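Local atomic coordinates of aldo-keto reductase 1 (Coptotermes gestroi, PDB entry 5KET), a protein that probably acts as an NADP(H)-dependent oxidoreductase of the aldo-keto reductase family, with NADP held in a TIM-barrel fold. Residues 16-21 against 189-194; 77-82 against 111-116; 240-245 against 317-322. All coordinates share one frame; numbering follows the deposited sequence.

Contact 1. Residues 16-21 against 189-194; sequences FHNGRK and RPANLQ. With NAP (NADP nicotinamide-adenine-dinucleotide phosphate), chain C.
Ala-191 sets its CB over one face of the Phe-16 ring, 4.0 Å from the centroid and 21° off the ring normal, a CH-pi contact displaced toward the CG side. With CG anti to the carbonyl carbon (chi1 -61°), the ring stands where one face meets Ala-191 CB and its CE1 meets Asn-192 CB, obliquely, at 4.0 Å. Asn-18 brings ND2 to 3.7 Å from Ala-191 CB, so this one methyl touches both a ring and an amide. Farther out His-17 CE1 and Arg-189 NH2 approach obliquely at 4.2 Å.

What positions Phe-16 is a type I turn from Phe-16 to Gly-19, closed by Gly-19 N to Phe-16 O (2.8 Å). Gly-19, with positive phi, forms the G1 bulge that leads into strand 21-22. Ala-191 is held by strand 166-172 through Val-169, and its O accepts a bond from Thr-216 OG1. The turn belongs to the N-terminal hairpin that closes the bottom of the barrel in this family. Within strand 192-196, Gln-194 belongs to the NADP pocket.

Within these segments the grip is dispersive, a methyl on a ring, and depends on fit rather than directed bonds. At the exposed side, the nearby arginine would probably favour a neutral His-17, although the side chain of His-17 also touches Asp-214.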
loop_
_atom_site.group_PDB
_atom_site.type_symbol
_atom_site.label_atom_id
_atom_site.label_comp_id
_atom_site.label_asym_id
_atom_site.label_seq_id
_atom_site.Cartn_x
_atom_site.Cartn_y
_atom_site.Cartn_z
ATOM N N PHE A 16 -4.858 -8.903 12.396
ATOM C CA PHE A 16 -6.161 -8.642 11.798
ATOM C C PHE A 16 -7.287 -9.171 12.670
ATOM O O PHE A 16 -7.087 -9.986 13.578
ATOM C CB PHE A 16 -6.253 -9.308 10.425
ATOM C CG PHE A 16 -5.248 -8.819 9.461
ATOM C CD1 PHE A 16 -4.775 -7.529 9.549
ATOM C CD2 PHE A 16 -4.755 -9.650 8.482
ATOM C CE1 PHE A 16 -3.843 -7.071 8.661
ATOM C CE2 PHE A 16 -3.820 -9.196 7.588
ATOM C CZ PHE A 16 -3.365 -7.905 7.677
ATOM N N HIS A 17 -8.498 -8.711 12.347
ATOM C CA HIS A 17 -9.668 -9.138 13.093
ATOM C C HIS A 17 -9.887 -10.646 12.971
ATOM O O HIS A 17 -10.280 -11.306 13.944
ATOM C CB HIS A 17 -10.891 -8.360 12.609
ATOM C CG HIS A 17 -12.176 -8.839 13.197
ATOM N ND1 HIS A 17 -12.804 -8.208 14.235
ATOM C CD2 HIS A 17 -12.971 -9.879 12.874
ATOM C CE1 HIS A 17 -13.917 -8.850 14.539
ATOM N NE2 HIS A 17 -14.045 -9.872 13.724
ATOM N N ASN A 18 -9.588 -11.219 11.802
ATOM C CA ASN A 18 -9.660 -12.666 11.646
ATOM C C ASN A 18 -8.548 -13.400 12.386
ATOM O O ASN A 18 -8.462 -14.626 12.256
ATOM C CB ASN A 18 -9.613 -13.040 10.169
ATOM C CG ASN A 18 -8.479 -12.367 9.444
ATOM O OD1 ASN A 18 -7.354 -12.859 9.451
ATOM N ND2 ASN A 18 -8.764 -11.235 8.812
ATOM N N GLY A 19 -7.697 -12.702 13.140
ATOM C CA GLY A 19 -6.687 -13.340 13.958
ATOM C C GLY A 19 -5.326 -13.516 13.313
ATOM O O GLY A 19 -4.393 -13.978 13.989
ATOM N N ARG A 20 -5.181 -13.165 12.035
ATOM C CA ARG A 20 -3.910 -13.308 11.340
ATOM C C ARG A 20 -3.017 -12.096 11.568
ATOM O O ARG A 20 -3.476 -10.951 11.539
ATOM C CB ARG A 20 -4.140 -13.508 9.845
ATOM C CG ARG A 20 -4.317 -14.952 9.478
ATOM C CD ARG A 20 -4.940 -15.120 8.117
ATOM N NE ARG A 20 -5.810 -16.284 8.133
ATOM C CZ ARG A 20 -5.379 -17.538 8.074
ATOM N NH1 ARG A 20 -4.080 -17.793 7.970
ATOM N NH2 ARG A 20 -6.253 -18.534 8.116
ATOM N N LYS A 21 -1.728 -12.359 11.772
ATOM C CA LYS A 21 -0.756 -11.334 12.117
ATOM C C LYS A 21 -0.049 -10.834 10.862
ATOM O O LYS A 21 0.259 -11.612 9.954
ATOM C CB LYS A 21 0.258 -11.881 13.130
ATOM C CG LYS A 21 -0.393 -12.335 14.436
ATOM C CD LYS A 21 0.619 -12.782 15.479
ATOM N N ARG A 189 -15.183 -9.007 6.914
ATOM C CA ARG A 189 -14.812 -7.613 7.028
ATOM C C ARG A 189 -13.424 -7.352 6.429
ATOM O O ARG A 189 -12.579 -8.256 6.381
ATOM C CB ARG A 189 -14.853 -7.178 8.493
ATOM C CG ARG A 189 -14.210 -5.840 8.806
ATOM C CD ARG A 189 -14.778 -5.246 10.078
ATOM N NE ARG A 189 -15.497 -6.237 10.862
ATOM C CZ ARG A 189 -16.423 -5.938 11.759
ATOM N NH1 ARG A 189 -16.763 -4.670 11.969
ATOM N NH2 ARG A 189 -17.030 -6.907 12.435
ATOM N N PRO A 190 -13.186 -6.151 5.913
ATOM C CA PRO A 190 -11.832 -5.773 5.500
ATOM C C PRO A 190 -10.812 -6.041 6.599
ATOM O O PRO A 190 -11.010 -5.661 7.757
ATOM C CB PRO A 190 -11.965 -4.265 5.216
ATOM C CG PRO A 190 -13.429 -4.020 5.023
ATOM C CD PRO A 190 -14.199 -5.237 5.356
ATOM N N ALA A 191 -9.728 -6.702 6.233
ATOM C CA ALA A 191 -8.659 -6.964 7.187
ATOM C C ALA A 191 -7.692 -5.803 7.313
ATOM O O ALA A 191 -7.108 -5.601 8.387
ATOM C CB ALA A 191 -7.892 -8.221 6.787
ATOM N N ASN A 192 -7.513 -5.030 6.247
ATOM C CA ASN A 192 -6.465 -4.020 6.216
ATOM C C ASN A 192 -6.862 -2.920 5.244
ATOM O O ASN A 192 -7.449 -3.193 4.194
ATOM C CB ASN A 192 -5.117 -4.643 5.814
ATOM C CG ASN A 192 -4.040 -3.604 5.563
ATOM O OD1 ASN A 192 -3.466 -3.054 6.502
ATOM N ND2 ASN A 192 -3.739 -3.353 4.292
ATOM N N LEU A 193 -6.567 -1.680 5.620
ATOM C CA LEU A 193 -6.706 -0.519 4.754
ATOM C C LEU A 193 -5.319 0.027 4.473
ATOM O O LEU A 193 -4.540 0.244 5.405
ATOM C CB LEU A 193 -7.552 0.565 5.415
ATOM C CG LEU A 193 -7.552 1.888 4.630
ATOM C CD1 LEU A 193 -8.186 1.688 3.270
ATOM C CD2 LEU A 193 -8.211 2.997 5.412
ATOM N N GLN A 194 -5.007 0.249 3.201
ATOM C CA GLN A 194 -3.701 0.774 2.832
ATOM C C GLN A 194 -3.904 2.132 2.169
ATOM O O GLN A 194 -4.408 2.220 1.045
ATOM C CB GLN A 194 -2.942 -0.195 1.926
ATOM C CG GLN A 194 -1.961 0.495 1.008
ATOM C CD GLN A 194 -0.971 -0.466 0.381
ATOM O OE1 GLN A 194 -0.901 -1.620 0.754
ATOM N NE2 GLN A 194 -0.246 -0.008 -0.615
HETATM P PA NAP C . 8.465 5.787 0.455
HETATM O O1A NAP C . 8.858 4.318 0.438
HETATM O O2A NAP C . 8.209 6.480 1.586
HETATM O O5B NAP C . 9.541 6.574 -0.566
HETATM C C5B NAP C . 10.494 5.627 -0.985
HETATM C C4B NAP C . 11.543 6.429 -1.745
HETATM O O4B NAP C . 12.477 6.926 -0.814
HETATM C C3B NAP C . 12.267 5.586 -2.830
HETATM O O3B NAP C . 12.542 6.397 -3.932
HETATM C C2B NAP C . 13.605 5.199 -2.153
HETATM O O2B NAP C . 14.685 5.329 -2.965
HETATM C C1B NAP C . 13.715 6.240 -0.968
HETATM N N9A NAP C . 14.026 5.576 0.292
HETATM C C8A NAP C . 13.572 4.321 0.739
HETATM N N7A NAP C . 14.063 3.999 1.959
HETATM C C5A NAP C . 14.871 5.096 2.310
HETATM C C6A NAP C . 15.641 5.369 3.449
HETATM N N6A NAP C . 15.710 4.473 4.485
HETATM N N1A NAP C . 16.353 6.533 3.565
HETATM C C2A NAP C . 16.245 7.395 2.488
HETATM N N3A NAP C . 15.551 7.276 1.338
HETATM C C4A NAP C . 14.857 6.084 1.281
HETATM O O3 NAP C . 7.025 5.777 -0.273
HETATM P PN NAP C . 6.823 4.901 -1.567
HETATM O O1N NAP C . 8.019 4.300 -2.169
HETATM O O2N NAP C . 5.728 5.533 -2.389
HETATM O O5D NAP C . 5.926 3.508 -0.932
HETATM C C5D NAP C . 6.102 2.530 -1.846
HETATM C C4D NAP C . 5.233 1.385 -1.463
HETATM O O4D NAP C . 3.973 1.944 -1.088
HETATM C C3D NAP C . 4.993 0.620 -2.775
HETATM O O3D NAP C . 5.776 -0.494 -2.821
HETATM C C2D NAP C . 3.573 0.168 -2.648
HETATM O O2D NAP C . 3.512 -1.024 -1.986
HETATM C C1D NAP C . 2.935 1.224 -1.724
HETATM N N1N NAP C . 2.139 2.077 -2.646
HETATM C C2N NAP C . 0.786 1.927 -2.661
HETATM C C3N NAP C . 0.022 2.677 -3.523
HETATM C C7N NAP C . -1.418 2.500 -3.494
HETATM O O7N NAP C . -1.979 1.590 -2.857
HETATM N N7N NAP C . -2.169 3.395 -4.221
HETATM C C4N NAP C . 0.619 3.587 -4.412
HETATM C C5N NAP C . 1.992 3.713 -4.395
HETATM C C6N NAP C . 2.758 2.962 -3.523
HETATM P P2B NAP C . 15.597 3.876 -3.470
HETATM O O1X NAP C . 14.463 3.139 -4.166
HETATM O O2X NAP C . 16.756 4.357 -4.298
HETATM O O3X NAP C . 15.832 3.246 -2.097
#

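Contact 2. Residues 77-82 against 111-116; sequences LKREDV and LDYVDL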
loop_
_atom_site.group_PDB
_atom_site.type_symbol
_atom_site.label_atom_id
_atom_site.label_comp_id
_atom_site.label_asym_id
_atom_site.label_seq_id
_atom_site.Cartn_x
_atom_site.Cartn_y
_atom_site.Cartn_z
ATOM N N LEU A 77 13.766 -20.555 4.356
ATOM C CA LEU A 77 12.648 -19.643 4.558
ATOM C C LEU A 77 11.376 -20.353 4.133
ATOM O O LEU A 77 11.250 -20.766 2.975
ATOM C CB LEU A 77 12.837 -18.347 3.771
ATOM C CG LEU A 77 11.852 -17.232 4.121
ATOM C CD1 LEU A 77 11.721 -17.098 5.632
ATOM C CD2 LEU A 77 12.330 -15.920 3.524
ATOM N N LYS A 78 10.454 -20.517 5.073
ATOM C CA LYS A 78 9.186 -21.170 4.799
ATOM C C LYS A 78 8.180 -20.156 4.272
ATOM O O LYS A 78 8.234 -18.964 4.590
ATOM C CB LYS A 78 8.625 -21.846 6.055
ATOM C CG LYS A 78 9.545 -22.859 6.710
ATOM N N ARG A 79 7.256 -20.651 3.461
ATOM C CA ARG A 79 6.207 -19.801 2.935
ATOM C C ARG A 79 5.269 -19.310 4.033
ATOM O O ARG A 79 4.777 -18.174 3.968
ATOM C CB ARG A 79 5.451 -20.581 1.873
ATOM C CG ARG A 79 4.215 -19.907 1.452
ATOM C CD ARG A 79 4.549 -18.484 0.915
ATOM N NE ARG A 79 3.438 -17.946 0.115
ATOM C CZ ARG A 79 2.701 -16.902 0.446
ATOM N NH1 ARG A 79 2.866 -16.259 1.597
ATOM N NH2 ARG A 79 1.747 -16.516 -0.324
ATOM N N GLU A 80 5.022 -20.132 5.046
ATOM C CA GLU A 80 4.195 -19.640 6.131
ATOM C C GLU A 80 4.887 -18.568 6.963
ATOM O O GLU A 80 4.261 -18.025 7.881
ATOM C CB GLU A 80 3.768 -20.797 7.025
ATOM C CG GLU A 80 4.915 -21.527 7.662
ATOM C CD GLU A 80 4.501 -22.210 8.945
ATOM O OE1 GLU A 80 3.464 -21.803 9.517
ATOM O OE2 GLU A 80 5.203 -23.148 9.380
ATOM N N ASP A 81 6.143 -18.240 6.664
ATOM C CA ASP A 81 6.895 -17.241 7.412
ATOM C C ASP A 81 6.939 -15.879 6.727
ATOM O O ASP A 81 7.522 -14.942 7.284
ATOM C CB ASP A 81 8.329 -17.733 7.653
ATOM C CG ASP A 81 8.395 -18.933 8.588
ATOM O OD1 ASP A 81 7.522 -19.062 9.473
ATOM O OD2 ASP A 81 9.328 -19.750 8.433
ATOM N N VAL A 82 6.338 -15.736 5.549
ATOM C CA VAL A 82 6.412 -14.500 4.781
ATOM C C VAL A 82 4.998 -14.054 4.417
ATOM O O VAL A 82 4.106 -14.877 4.183
ATOM C CB VAL A 82 7.299 -14.670 3.516
ATOM C CG1 VAL A 82 6.588 -15.499 2.447
ATOM C CG2 VAL A 82 7.729 -13.317 2.961
ATOM N N LEU A 111 2.875 -18.526 -6.503
ATOM C CA LEU A 111 2.356 -18.965 -5.218
ATOM C C LEU A 111 0.946 -19.518 -5.373
ATOM O O LEU A 111 0.228 -19.200 -6.325
ATOM C CB LEU A 111 2.329 -17.814 -4.206
ATOM C CG LEU A 111 3.531 -16.869 -4.223
ATOM C CD1 LEU A 111 3.253 -15.672 -3.348
ATOM C CD2 LEU A 111 4.784 -17.637 -3.816
ATOM N N ASP A 112 0.556 -20.360 -4.419
ATOM C CA ASP A 112 -0.801 -20.883 -4.369
ATOM C C ASP A 112 -1.760 -19.973 -3.614
ATOM O O ASP A 112 -2.978 -20.186 -3.685
ATOM C CB ASP A 112 -0.807 -22.272 -3.727
ATOM C CG ASP A 112 -0.090 -23.303 -4.573
ATOM O OD1 ASP A 112 -0.148 -23.198 -5.818
ATOM O OD2 ASP A 112 0.533 -24.220 -3.993
ATOM N N TYR A 113 -1.246 -18.973 -2.901
ATOM C CA TYR A 113 -2.074 -18.057 -2.130
ATOM C C TYR A 113 -1.252 -16.822 -1.787
ATOM O O TYR A 113 -0.026 -16.895 -1.677
ATOM C CB TYR A 113 -2.606 -18.718 -0.847
ATOM C CG TYR A 113 -1.627 -18.809 0.315
ATOM C CD1 TYR A 113 -0.765 -19.896 0.449
ATOM C CD2 TYR A 113 -1.594 -17.819 1.300
ATOM C CE1 TYR A 113 0.120 -19.985 1.519
ATOM C CE2 TYR A 113 -0.714 -17.897 2.368
ATOM C CZ TYR A 113 0.142 -18.982 2.479
ATOM O OH TYR A 113 1.013 -19.057 3.555
ATOM N N VAL A 114 -1.931 -15.686 -1.635
ATOM C CA VAL A 114 -1.318 -14.494 -1.063
ATOM C C VAL A 114 -1.912 -14.285 0.323
ATOM O O VAL A 114 -3.007 -14.758 0.645
ATOM C CB VAL A 114 -1.510 -13.233 -1.933
ATOM C CG1 VAL A 114 -0.661 -13.305 -3.193
ATOM C CG2 VAL A 114 -2.989 -13.024 -2.278
ATOM N N ASP A 115 -1.180 -13.562 1.160
ATOM C CA ASP A 115 -1.704 -13.355 2.498
ATOM C C ASP A 115 -2.767 -12.267 2.530
ATOM O O ASP A 115 -3.668 -12.319 3.377
ATOM C CB ASP A 115 -0.561 -13.046 3.457
ATOM C CG ASP A 115 0.397 -14.202 3.577
ATOM O OD1 ASP A 115 1.316 -14.291 2.735
ATOM O OD2 ASP A 115 0.209 -15.043 4.485
ATOM N N LEU A 116 -2.707 -11.312 1.603
ATOM C CA LEU A 116 -3.574 -10.141 1.664
ATOM C C LEU A 116 -3.828 -9.623 0.258
ATOM O O LEU A 116 -2.877 -9.327 -0.469
ATOM C CB LEU A 116 -2.932 -9.056 2.524
ATOM C CG LEU A 116 -3.730 -7.765 2.612
ATOM C CD1 LEU A 116 -5.068 -8.014 3.294
ATOM C CD2 LEU A 116 -2.939 -6.704 3.338
#
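The guanidinium of Arg-79 lies flat on the ring of Tyr-113, planes 9° apart and centres separated by 4.1 Å, a stacked cation-pi pair. The two side chains run antiparallel alongside one another, so that the hydroxyl end of the ring lies against the aliphatic part of the arginine: Tyr-113 OH is 3.9 Å from Arg-79 CG, while the guanidinium carbon CZ sits over the ring. A bend at the second torsion (chi2 58°) lets the arginine chain fold over the tyrosine.

With one face taken by the ring, the guanidinium uses its edge for charge. NH1 donates to Asp-115 OD1 at 2.8 Å in a nearly straight salt bridge, 161° at the hydrogen, meeting the syn side of the carboxylate close to the guanidinium plane; the carboxylate itself is steeply turned against that plane. OD1 also accepts the backbone N of Ile-84, so one oxygen grips both the arginine and strand 83-88. Leu-111 CD1 comes in obliquely to NH2, at 3.5 Å, and Phe-72 of helix 61-73 touches both Arg-79 and Leu-111.

The contact lies where strands 83-88 and 114-119, parallel neighbours of the barrel, begin, and it joins the loop before the first to the chain leading into the second. Tyr-113 makes a further cation-pi contact with Arg-167. A leucine in place of Tyr-113 would probably leave the arginine without its aromatic partner and its guanidinium freer to tilt away from Asp-115.

The salt bridge and the Ile-84 N donor together probably favour an ionised Asp-115, while the ring separately offers the cation an electron-rich surface over one face.

Contact 3. Residues 240-245 against 317-322; sequences PESAKF and GRRFRM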
loop_
_atom_site.group_PDB
_atom_site.type_symbol
_atom_site.label_atom_id
_atom_site.label_comp_id
_atom_site.label_asym_id
_atom_site.label_seq_id
_atom_site.Cartn_x
_atom_site.Cartn_y
_atom_site.Cartn_z
ATOM N N PRO A 240 2.040 18.056 -7.415
ATOM C CA PRO A 240 1.343 18.847 -6.388
ATOM C C PRO A 240 2.332 19.597 -5.519
ATOM O O PRO A 240 3.512 19.259 -5.435
ATOM C CB PRO A 240 0.582 17.809 -5.556
ATOM C CG PRO A 240 0.785 16.508 -6.205
ATOM C CD PRO A 240 1.670 16.639 -7.391
ATOM N N GLU A 241 1.835 20.633 -4.846
ATOM C CA GLU A 241 2.716 21.368 -3.959
ATOM C C GLU A 241 3.020 20.600 -2.682
ATOM O O GLU A 241 4.086 20.811 -2.089
ATOM C CB GLU A 241 2.126 22.746 -3.649
ATOM C CG GLU A 241 1.795 23.547 -4.903
ATOM C CD GLU A 241 2.989 24.319 -5.463
ATOM O OE1 GLU A 241 3.848 24.778 -4.676
ATOM O OE2 GLU A 241 3.071 24.440 -6.705
ATOM N N SER A 242 2.148 19.681 -2.255
ATOM C CA SER A 242 2.466 18.840 -1.109
ATOM C C SER A 242 3.616 17.889 -1.402
ATOM O O SER A 242 4.243 17.382 -0.464
ATOM C CB SER A 242 1.238 18.043 -0.677
ATOM O OG SER A 242 0.769 17.225 -1.733
ATOM N N ALA A 243 3.896 17.621 -2.678
ATOM C CA ALA A 243 5.043 16.807 -3.054
ATOM C C ALA A 243 6.354 17.564 -2.934
ATOM O O ALA A 243 7.420 16.961 -3.100
ATOM C CB ALA A 243 4.875 16.283 -4.484
ATOM N N LYS A 244 6.294 18.870 -2.665
ATOM C CA LYS A 244 7.470 19.702 -2.439
ATOM C C LYS A 244 7.827 19.810 -0.961
ATOM O O LYS A 244 8.362 20.839 -0.533
ATOM C CB LYS A 244 7.242 21.097 -3.030
ATOM C CG LYS A 244 6.990 21.137 -4.538
ATOM C CD LYS A 244 6.683 22.559 -5.008
ATOM C CE LYS A 244 6.829 22.716 -6.521
ATOM N NZ LYS A 244 5.938 21.800 -7.285
ATOM N N PHE A 245 7.526 18.784 -0.165
ATOM C CA PHE A 245 7.779 18.796 1.274
ATOM C C PHE A 245 8.455 17.501 1.675
ATOM O O PHE A 245 7.848 16.432 1.568
ATOM C CB PHE A 245 6.488 18.963 2.069
ATOM C CG PHE A 245 5.941 20.341 2.037
ATOM C CD1 PHE A 245 5.106 20.737 1.011
ATOM C CD2 PHE A 245 6.269 21.249 3.027
ATOM C CE1 PHE A 245 4.597 22.015 0.972
ATOM C CE2 PHE A 245 5.764 22.528 2.994
ATOM C CZ PHE A 245 4.925 22.913 1.962
ATOM N N GLY A 317 -1.120 18.115 2.507
ATOM C CA GLY A 317 -1.327 16.692 2.694
ATOM C C GLY A 317 -0.968 15.713 1.595
ATOM O O GLY A 317 0.170 15.246 1.517
ATOM N N ARG A 318 -1.952 15.382 0.759
ATOM C CA ARG A 318 -1.792 14.292 -0.192
ATOM C C ARG A 318 -0.831 14.668 -1.303
ATOM O O ARG A 318 -0.977 15.711 -1.943
ATOM C CB ARG A 318 -3.129 13.913 -0.816
ATOM C CG ARG A 318 -4.256 13.885 0.145
ATOM C CD ARG A 318 -5.581 13.842 -0.570
ATOM N NE ARG A 318 -6.580 13.363 0.358
ATOM C CZ ARG A 318 -6.631 12.116 0.793
ATOM N NH1 ARG A 318 -5.777 11.216 0.326
ATOM N NH2 ARG A 318 -7.554 11.760 1.669
ATOM N N ARG A 319 0.142 13.797 -1.544
ATOM C CA ARG A 319 0.856 13.795 -2.810
ATOM C C ARG A 319 0.292 12.780 -3.773
ATOM O O ARG A 319 0.354 12.988 -4.989
ATOM C CB ARG A 319 2.326 13.466 -2.596
ATOM C CG ARG A 319 2.817 14.032 -1.336
ATOM C CD ARG A 319 3.854 13.161 -0.644
ATOM N NE ARG A 319 4.633 14.037 0.253
ATOM C CZ ARG A 319 5.814 14.557 -0.052
ATOM N NH1 ARG A 319 6.384 14.318 -1.230
ATOM N NH2 ARG A 319 6.425 15.336 0.783
ATOM N N PHE A 320 -0.222 11.667 -3.252
ATOM C CA PHE A 320 -0.891 10.663 -4.078
ATOM C C PHE A 320 -2.363 11.045 -4.217
ATOM O O PHE A 320 -3.275 10.386 -3.713
ATOM C CB PHE A 320 -0.712 9.274 -3.485
ATOM C CG PHE A 320 0.703 8.780 -3.524
ATOM C CD1 PHE A 320 1.650 9.252 -2.618
ATOM C CD2 PHE A 320 1.092 7.851 -4.475
ATOM C CE1 PHE A 320 2.954 8.798 -2.666
ATOM C CE2 PHE A 320 2.382 7.395 -4.524
ATOM C CZ PHE A 320 3.319 7.865 -3.617
ATOM N N ARG A 321 -2.576 12.170 -4.895
ATOM C CA ARG A 321 -3.924 12.603 -5.198
ATOM C C ARG A 321 -4.471 11.801 -6.369
ATOM O O ARG A 321 -3.753 11.059 -7.045
ATOM C CB ARG A 321 -3.964 14.097 -5.520
ATOM C CG ARG A 321 -3.142 14.956 -4.591
ATOM C CD ARG A 321 -3.483 16.429 -4.748
ATOM N NE ARG A 321 -4.589 16.829 -3.878
ATOM C CZ ARG A 321 -4.444 17.222 -2.612
ATOM N NH1 ARG A 321 -3.233 17.268 -2.055
ATOM N NH2 ARG A 321 -5.512 17.567 -1.897
ATOM N N MET A 322 -5.767 11.968 -6.609
ATOM C CA MET A 322 -6.475 11.275 -7.676
ATOM C C MET A 322 -7.283 12.325 -8.439
ATOM O O MET A 322 -8.515 12.351 -8.391
ATOM C CB MET A 322 -7.361 10.165 -7.111
ATOM C CG MET A 322 -7.334 8.870 -7.895
ATOM S SD MET A 322 -8.414 7.624 -7.165
ATOM C CE MET A 322 -7.623 7.412 -5.581
#
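Ala-243 and Arg-319 bring the two backbones nearest, CA atoms 5.2 Å apart, where a short helical bend at 241-243 lies against the irregular chain of 317-322. Ser-242 points its hydroxyl into that chain: with OG between the backbone N and the carbonyl carbon (chi1 59°), it donates to Arg-318 O, a hydrogen bond whose modelled 2.3 Å is doubtful. The same carbonyl takes a second, weak bond from Arg-321 NH1 at 2.7 Å, so the serine and the arginine converge on one oxygen. Beside them Pro-240 rests its ring on the backbone, CG 3.7 Å from Arg-319 O.

Both segments belong to the long loops beyond the barrel strands, the second to the C-terminal loop that in aldo-keto reductases folds over the mouth of the barrel.

Arg-319 brings its guanidinium to residues 242-245. Ser-242 O sits over one face of it, toward the rim and 3.1 Å above the plane, an approach that does not suit an N-H bond; Ala-243 CA meets the same face, 3.4 Å from NH1. Phe-245 presents its carbonyl to the guanidinium edge, modelled too close for a bond to be read from it. Phe-320, which follows Arg-319, lies at the centre of an inverse gamma turn and touches NADP, its ring meeting Tyr-220 and Trp-30. Glu-196 holds the turn by accepting the backbone N of Arg-319 and of Phe-320, while Leu-228 of helix 228-234 packs against both side chains.

How the contacts relate
Starting at the N terminus, contact 1 opens in the hairpin turn at 16-21 and closes only at 189-194, enclosing more than half of the barrel. Contact 2 is nested within that loop: 77-82 returns at 111-116, around one strand and one helix. Contact 3 follows in series, joining 240-245 to the C-terminal loop at 317-322. Contacts 1 and 2 reach the same parallel sheet and touch, Leu-116 packing on the side chain of Asn-192. Contact 3 lies on the opposite side of the chain's centre, its nearest atoms about 9 Å from contact 1 and about 17 Å from contact 2, and ties loops rather than strands.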